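Local coordinates for transcriptional regulator, TetR family (Myxococcus xanthus DK 1622, PDB 5K7H), which probably represses transcription by binding DNA through a helix-turn-helix, and here holds isovaleryl-coenzyme A in a pocket of its helical ligand-binding domain, at residues 73-78 with 98-103; 136-141 with 165-170. All blocks are in the same frame, centred on the assembly; numbering follows the deposited sequence.

Overall arrangement
Two helix pairs meet successive parts of isovaleryl-coenzyme A, a worked example of a ligand read along its length. Interaction 1 joins helices 60-83 and 89-104 beside the branched end of the isovaleryl group, and interaction 2 joins helices 124-150 and 159-171 farther up the ligand, from the thioester sulfur into the pantetheine arm. Their centres lie about 12 Å apart, and they meet through Tyr137 and, by packing of Asn100 and Ile101, through Val170. Tyr137 OH is 2.7 Å from Asn100 ND2, a probable hydrogen bond, while Phe75 CZ comes to 3.4 Å from Tyr137 CG in an edge-to-face pair of rings. Residues of the second subunit, Trp172 among them, hydrogen-bond the same ligand.

Interaction 1: 73-78 with 98-103; sequences DLFEEQ and RHNILL. With NI (nickel (II) ion), chain C; IVC (Isovaleryl-coenzyme A), chain I.
One face of the Phe75 ring carries the isovaleryl group, while Leu103 CD2 sits at the ring edge, 4.0 Å from Phe75 CD1. The branch carbon C24 of the ligand lies 4.2 Å above the ring plane, displaced toward the rim; one of its two methyls, C26, comes closer, 3.5 Å from Phe75 CD1. The amide of Asn100 approaches obliquely, its plane turned 56° from the ring, and its ND2 lies 4.1 Å from Phe75 CE1; the polar partner of that nitrogen is Tyr137. Phe75 CG is anti to the backbone N (chi1 162°), which brings the end of the ring nearer to helix 89-104, against Leu103 and the acyl end. This pairing belongs to the ligand-binding core of TetR-family regulators, where the helix after the DNA-binding motif, here 60-83, usually runs on into the ligand domain. It packs against helix 89-104 with its direction largely reversed. The main-chain carbonyl oxygen Gln78 O lies in the plane of the His99 ring, at its edge, and accepts from His99 ND1 at 3.1 Å with an N-H...O angle of 162°. The opposite nitrogen, His99 NE2, binds nickel at 1.9 Å, and two atoms from outside the two segments share the metal. The carbonyl would probably steady the imidazole's rotation and make it a somewhat stronger donor to the metal. Leu103 CD1 meets the amide end of Gln78, 3.6 Å from Gln78 CD, the side chains crossing at about a right angle.

Interaction 2: 136-141 with 165-170; sequences KYVDFL and SFLGMV. With IVC (Isovaleryl-coenzyme A), chain I.
Within the ligand-binding domain of this TetR-family protein, Tyr137, Val138 and Leu141 of helix 124-150 meet Phe166 and Leu167 of helix 159-171 beside the pantetheine arm, in a buried, largely apolar interface with no hydrogen bond across it. Leu141 reaches across with a fork of two methyls. CD2 stands over the centre of the Phe166 ring in a CH-pi contact, 3.9 Å from the ring centroid and 6° off its normal, whereas CD1 lies 3.7 Å from Leu167 CG. That same CD1 also sits over the rim of one face of Tyr137. The tyrosine ring has its CG anti to the backbone N (chi1 -176°), which carries it across the gap until Tyr137 OH is 3.4 Å from Phe166 CE1. That is packing against a ring carbon; the polar partner of the hydroxyl is Asn100 ND2. Helix 159-171 has a second duty: Met169 packs on Met169 of the second subunit, so the helix lining the pocket also belongs to the dimer interface, as is usual in this family. Leu167, sliding past Tyr137 in the opposite direction, puts its CD2 3.6 Å from Tyr137 CE2. With an alanine in place of Phe166, Leu141 CD2 would probably lose the face it rests on and a gap is likely to open beside the Tyr137 hydroxyl. The ligand's S1 lies in the tyrosine plane at its edge, 3.7 Å from Tyr137 CD2. Val138 CG2 completes the wall, touching Leu167 CD1 at 3.9 Å and lying 3.6 Å from ligand O11.

Interaction 1: 73-78 with 98-103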
# COMPACT_ATOMS: atom_id res chain seq x y z
N ASP A 73 8.02 -18.61 -0.57
CA ASP A 73 8.72 -19.57 -1.42
C ASP A 73 8.57 -19.20 -2.89
O ASP A 73 9.54 -19.23 -3.66
CB ASP A 73 8.18 -20.98 -1.17
CG ASP A 73 8.45 -21.46 0.24
OD1 ASP A 73 9.32 -20.87 0.92
OD2 ASP A 73 7.81 -22.44 0.67
N LEU A 74 7.35 -18.84 -3.30
CA LEU A 74 7.12 -18.44 -4.68
C LEU A 74 7.85 -17.14 -5.00
O LEU A 74 8.45 -17.01 -6.08
CB LEU A 74 5.62 -18.28 -4.93
CG LEU A 74 4.79 -19.54 -4.73
CD1 LEU A 74 3.31 -19.19 -4.75
CD2 LEU A 74 5.11 -20.58 -5.79
N PHE A 75 7.81 -16.17 -4.09
CA PHE A 75 8.54 -14.93 -4.30
C PHE A 75 10.03 -15.18 -4.48
O PHE A 75 10.65 -14.65 -5.40
CB PHE A 75 8.30 -13.97 -3.14
CG PHE A 75 9.30 -12.86 -3.06
CD1 PHE A 75 9.22 -11.79 -3.92
CD2 PHE A 75 10.33 -12.91 -2.14
CE1 PHE A 75 10.14 -10.77 -3.86
CE2 PHE A 75 11.26 -11.89 -2.08
CZ PHE A 75 11.17 -10.82 -2.94
N GLU A 76 10.61 -15.98 -3.58
CA GLU A 76 12.04 -16.26 -3.68
C GLU A 76 12.37 -17.10 -4.90
O GLU A 76 13.46 -16.97 -5.47
CB GLU A 76 12.52 -16.96 -2.40
CG GLU A 76 12.45 -16.07 -1.17
CD GLU A 76 12.91 -16.77 0.09
OE1 GLU A 76 13.49 -17.87 -0.02
OE2 GLU A 76 12.70 -16.22 1.19
N GLU A 77 11.44 -17.96 -5.34
CA GLU A 77 11.69 -18.78 -6.51
C GLU A 77 11.63 -17.95 -7.79
O GLU A 77 12.45 -18.15 -8.70
CB GLU A 77 10.68 -19.92 -6.57
CG GLU A 77 10.88 -20.87 -7.75
CD GLU A 77 9.74 -20.82 -8.75
OE1 GLU A 77 8.57 -20.86 -8.32
OE2 GLU A 77 10.02 -20.73 -9.96
N GLN A 78 10.69 -17.02 -7.88
CA GLN A 78 10.47 -16.25 -9.10
C GLN A 78 11.20 -14.91 -9.13
O GLN A 78 11.37 -14.35 -10.21
CB GLN A 78 8.98 -16.01 -9.31
CG GLN A 78 8.21 -17.28 -9.64
CD GLN A 78 6.72 -17.15 -9.40
OE1 GLN A 78 6.06 -16.29 -9.97
NE2 GLN A 78 6.19 -18.01 -8.53
N ARG A 98 11.27 -5.75 -12.31
CA ARG A 98 10.49 -6.44 -13.35
C ARG A 98 9.92 -7.74 -12.82
O ARG A 98 8.71 -8.00 -12.95
CB ARG A 98 11.37 -6.70 -14.57
CG ARG A 98 11.68 -5.47 -15.39
CD ARG A 98 12.55 -5.80 -16.59
NE ARG A 98 12.80 -4.62 -17.41
CZ ARG A 98 11.98 -4.15 -18.34
NH1 ARG A 98 10.82 -4.76 -18.58
NH2 ARG A 98 12.30 -3.07 -19.03
N HIS A 99 10.76 -8.59 -12.22
CA HIS A 99 10.27 -9.86 -11.70
C HIS A 99 9.22 -9.66 -10.62
O HIS A 99 8.24 -10.41 -10.55
CB HIS A 99 11.44 -10.69 -11.16
CG HIS A 99 12.36 -11.21 -12.22
ND1 HIS A 99 12.63 -12.55 -12.38
CD2 HIS A 99 13.08 -10.56 -13.17
CE1 HIS A 99 13.47 -12.71 -13.39
NE2 HIS A 99 13.76 -11.52 -13.89
N ASN A 100 9.40 -8.64 -9.77
CA ASN A 100 8.46 -8.42 -8.68
C ASN A 100 7.13 -7.89 -9.20
O ASN A 100 6.06 -8.26 -8.69
CB ASN A 100 9.06 -7.45 -7.66
CG ASN A 100 8.37 -7.51 -6.32
OD1 ASN A 100 7.22 -7.93 -6.21
ND2 ASN A 100 9.07 -7.08 -5.27
N ILE A 101 7.16 -7.03 -10.22
CA ILE A 101 5.92 -6.54 -10.82
C ILE A 101 5.16 -7.69 -11.47
O ILE A 101 3.94 -7.81 -11.31
CB ILE A 101 6.22 -5.41 -11.83
CG1 ILE A 101 6.67 -4.16 -11.08
CG2 ILE A 101 4.99 -5.11 -12.69
CD1 ILE A 101 7.11 -3.01 -11.97
N LEU A 102 5.86 -8.55 -12.22
CA LEU A 102 5.19 -9.65 -12.90
C LEU A 102 4.58 -10.62 -11.90
O LEU A 102 3.51 -11.19 -12.16
CB LEU A 102 6.18 -10.36 -13.82
CG LEU A 102 6.18 -9.87 -15.27
CD1 LEU A 102 6.33 -8.36 -15.35
CD2 LEU A 102 7.27 -10.55 -16.08
N LEU A 103 5.23 -10.83 -10.76
CA LEU A 103 4.63 -11.67 -9.72
C LEU A 103 3.35 -11.05 -9.19
O LEU A 103 2.37 -11.76 -8.92
CB LEU A 103 5.63 -11.88 -8.58
CG LEU A 103 5.14 -12.79 -7.45
CD1 LEU A 103 5.13 -14.24 -7.90
CD2 LEU A 103 5.99 -12.61 -6.20
NI NI C . 14.89 -11.40 -15.42
O9 IVC I . 15.26 -3.24 10.98
P1 IVC I . 14.90 -1.77 11.05
O5 IVC I . 16.15 -0.94 10.75
O6 IVC I . 14.42 -1.44 12.44
O2 IVC I . 13.72 -1.41 9.96
C1 IVC I . 12.89 -0.27 10.24
C2 IVC I . 13.71 1.10 9.76
O3 IVC I . 14.97 0.73 9.17
C4 IVC I . 12.98 1.72 8.86
N1 IVC I . 12.50 2.96 9.43
C7 IVC I . 11.41 3.16 10.14
N2 IVC I . 11.34 4.44 10.48
C8 IVC I . 12.42 5.07 9.97
C6 IVC I . 13.15 4.14 9.31
N3 IVC I . 14.31 4.48 8.68
C15 IVC I . 14.72 5.73 8.71
N4 IVC I . 14.03 6.67 9.34
C12 IVC I . 12.90 6.40 9.98
N5 IVC I . 12.17 7.46 10.67
O1 IVC I . 11.81 0.76 8.44
C3 IVC I . 11.76 -0.35 9.55
C5 IVC I . 10.51 -0.07 10.44
O4 IVC I . 9.56 -1.11 10.21
P2 IVC I . 8.90 -1.78 11.54
O12 IVC I . 9.00 -0.80 12.68
O10 IVC I . 7.45 -2.12 11.30
O7 IVC I . 9.73 -3.15 11.92
P3 IVC I . 9.08 -4.65 11.70
O14 IVC I . 9.70 -5.63 12.68
O13 IVC I . 7.59 -4.56 11.96
O8 IVC I . 9.36 -5.15 10.15
C11 IVC I . 8.27 -5.51 9.35
C9 IVC I . 8.75 -5.55 7.87
C13 IVC I . 9.96 -6.52 7.78
C14 IVC I . 7.63 -6.09 6.99
C10 IVC I . 9.22 -4.14 7.45
O11 IVC I . 10.04 -4.24 6.34
C16 IVC I . 8.01 -3.27 7.09
O15 IVC I . 7.17 -3.04 7.89
N6 IVC I . 7.90 -2.71 5.71
C17 IVC I . 6.73 -1.88 5.34
C18 IVC I . 5.71 -2.81 4.64
C19 IVC I . 6.33 -3.55 3.50
O16 IVC I . 7.10 -3.02 2.79
N7 IVC I . 5.98 -4.96 3.25
C20 IVC I . 6.60 -5.68 2.10
C21 IVC I . 8.03 -6.22 2.46
S1 IVC I . 8.56 -7.35 1.13
C22 IVC I . 7.40 -8.75 1.07
O17 IVC I . 6.49 -8.78 1.82
C23 IVC I . 7.60 -9.90 0.05
C24 IVC I . 6.76 -9.75 -1.25
C25 IVC I . 5.42 -8.99 -1.08
C26 IVC I . 6.47 -11.13 -1.82

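Interaction 2: 136-141 with 165-170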
# COMPACT_ATOMS: atom_id res chain seq x y z
N LYS A 136 14.71 -9.88 4.96
CA LYS A 136 15.83 -10.24 4.10
C LYS A 136 15.70 -9.61 2.72
O LYS A 136 16.70 -9.25 2.10
CB LYS A 136 15.94 -11.76 3.98
CG LYS A 136 16.47 -12.45 5.23
CD LYS A 136 16.76 -13.91 4.98
CE LYS A 136 17.45 -14.55 6.18
NZ LYS A 136 16.61 -14.47 7.41
N TYR A 137 14.46 -9.47 2.23
CA TYR A 137 14.26 -8.81 0.95
C TYR A 137 14.52 -7.31 1.05
O TYR A 137 15.19 -6.73 0.19
CB TYR A 137 12.84 -9.08 0.45
CG TYR A 137 12.55 -8.52 -0.93
CD1 TYR A 137 13.50 -8.58 -1.94
CD2 TYR A 137 11.32 -7.94 -1.22
CE1 TYR A 137 13.23 -8.07 -3.20
CE2 TYR A 137 11.05 -7.43 -2.48
CZ TYR A 137 12.01 -7.50 -3.46
OH TYR A 137 11.74 -7.00 -4.71
N VAL A 138 13.99 -6.67 2.10
CA VAL A 138 14.25 -5.25 2.31
C VAL A 138 15.75 -4.99 2.40
O VAL A 138 16.27 -4.06 1.79
CB VAL A 138 13.51 -4.75 3.56
CG1 VAL A 138 13.82 -3.28 3.83
CG2 VAL A 138 12.01 -4.94 3.40
N ASP A 139 16.46 -5.82 3.17
CA ASP A 139 17.91 -5.65 3.28
C ASP A 139 18.60 -5.90 1.95
O ASP A 139 19.63 -5.27 1.66
CB ASP A 139 18.47 -6.60 4.35
CG ASP A 139 17.88 -6.33 5.72
OD1 ASP A 139 17.34 -5.22 5.94
OD2 ASP A 139 17.97 -7.22 6.59
N PHE A 140 18.07 -6.82 1.14
CA PHE A 140 18.62 -7.02 -0.20
C PHE A 140 18.50 -5.75 -1.03
O PHE A 140 19.45 -5.35 -1.71
CB PHE A 140 17.90 -8.19 -0.88
CG PHE A 140 18.23 -8.33 -2.34
CD1 PHE A 140 19.39 -8.97 -2.74
CD2 PHE A 140 17.38 -7.82 -3.31
CE1 PHE A 140 19.70 -9.10 -4.08
CE2 PHE A 140 17.68 -7.95 -4.65
CZ PHE A 140 18.84 -8.59 -5.04
N LEU A 141 17.34 -5.11 -0.99
CA LEU A 141 17.14 -3.88 -1.76
C LEU A 141 18.04 -2.76 -1.25
O LEU A 141 18.67 -2.05 -2.03
CB LEU A 141 15.67 -3.46 -1.70
CG LEU A 141 14.66 -4.38 -2.38
CD1 LEU A 141 13.24 -3.89 -2.11
CD2 LEU A 141 14.91 -4.45 -3.88
N SER A 165 10.64 3.08 -1.43
CA SER A 165 10.05 3.64 -2.64
C SER A 165 9.87 2.55 -3.69
O SER A 165 8.81 2.43 -4.31
CB SER A 165 10.93 4.77 -3.17
OG SER A 165 11.05 5.80 -2.22
N PHE A 166 10.91 1.74 -3.90
CA PHE A 166 10.80 0.54 -4.71
C PHE A 166 9.57 -0.27 -4.32
O PHE A 166 8.71 -0.56 -5.16
CB PHE A 166 12.08 -0.29 -4.54
CG PHE A 166 12.15 -1.54 -5.38
CD1 PHE A 166 11.37 -2.65 -5.07
CD2 PHE A 166 13.03 -1.63 -6.44
CE1 PHE A 166 11.45 -3.80 -5.83
CE2 PHE A 166 13.11 -2.78 -7.20
CZ PHE A 166 12.32 -3.87 -6.89
N LEU A 167 9.46 -0.63 -3.04
CA LEU A 167 8.38 -1.50 -2.60
C LEU A 167 7.03 -0.81 -2.70
O LEU A 167 6.03 -1.45 -3.05
CB LEU A 167 8.64 -1.97 -1.17
CG LEU A 167 9.80 -2.95 -1.01
CD1 LEU A 167 10.20 -3.12 0.45
CD2 LEU A 167 9.45 -4.30 -1.61
N GLY A 168 6.97 0.49 -2.40
CA GLY A 168 5.71 1.20 -2.52
C GLY A 168 5.18 1.20 -3.95
O GLY A 168 4.02 0.89 -4.19
N MET A 169 6.04 1.56 -4.91
CA MET A 169 5.66 1.51 -6.31
C MET A 169 5.12 0.14 -6.69
O MET A 169 4.00 -0.00 -7.18
CB MET A 169 6.86 1.84 -7.20
CG MET A 169 7.34 3.26 -7.17
SD MET A 169 8.60 3.47 -8.44
CE MET A 169 9.16 5.13 -8.10
N VAL A 170 5.93 -0.89 -6.46
CA VAL A 170 5.64 -2.22 -6.98
C VAL A 170 4.38 -2.78 -6.33
O VAL A 170 3.44 -3.20 -7.02
CB VAL A 170 6.85 -3.15 -6.77
CG1 VAL A 170 6.52 -4.58 -7.18
CG2 VAL A 170 8.04 -2.64 -7.56
O9 IVC I . 15.26 -3.24 10.98
P1 IVC I . 14.90 -1.77 11.05
O5 IVC I . 16.15 -0.94 10.75
O6 IVC I . 14.42 -1.44 12.44
O2 IVC I . 13.72 -1.41 9.96
C1 IVC I . 12.89 -0.27 10.24
C2 IVC I . 13.71 1.10 9.76
O3 IVC I . 14.97 0.73 9.17
C4 IVC I . 12.98 1.72 8.86
N1 IVC I . 12.50 2.96 9.43
C7 IVC I . 11.41 3.16 10.14
N2 IVC I . 11.34 4.44 10.48
C8 IVC I . 12.42 5.07 9.97
C6 IVC I . 13.15 4.14 9.31
N3 IVC I . 14.31 4.48 8.68
C15 IVC I . 14.72 5.73 8.71
N4 IVC I . 14.03 6.67 9.34
C12 IVC I . 12.90 6.40 9.98
N5 IVC I . 12.17 7.46 10.67
O1 IVC I . 11.81 0.76 8.44
C3 IVC I . 11.76 -0.35 9.55
C5 IVC I . 10.51 -0.07 10.44
O4 IVC I . 9.56 -1.11 10.21
P2 IVC I . 8.90 -1.78 11.54
O12 IVC I . 9.00 -0.80 12.68
O10 IVC I . 7.45 -2.12 11.30
O7 IVC I . 9.73 -3.15 11.92
P3 IVC I . 9.08 -4.65 11.70
O14 IVC I . 9.70 -5.63 12.68
O13 IVC I . 7.59 -4.56 11.96
O8 IVC I . 9.36 -5.15 10.15
C11 IVC I . 8.27 -5.51 9.35
C9 IVC I . 8.75 -5.55 7.87
C13 IVC I . 9.96 -6.52 7.78
C14 IVC I . 7.63 -6.09 6.99
C10 IVC I . 9.22 -4.14 7.45
O11 IVC I . 10.04 -4.24 6.34
C16 IVC I . 8.01 -3.27 7.09
O15 IVC I . 7.17 -3.04 7.89
N6 IVC I . 7.90 -2.71 5.71
C17 IVC I . 6.73 -1.88 5.34
C18 IVC I . 5.71 -2.81 4.64
C19 IVC I . 6.33 -3.55 3.50
O16 IVC I . 7.10 -3.02 2.79
N7 IVC I . 5.98 -4.96 3.25
C20 IVC I . 6.60 -5.68 2.10
C21 IVC I . 8.03 -6.22 2.46
S1 IVC I . 8.56 -7.35 1.13
C22 IVC I . 7.40 -8.75 1.07
O17 IVC I . 6.49 -8.78 1.82
C23 IVC I . 7.60 -9.90 0.05
C24 IVC I . 6.76 -9.75 -1.25
C25 IVC I . 5.42 -8.99 -1.08
C26 IVC I . 6.47 -11.13 -1.82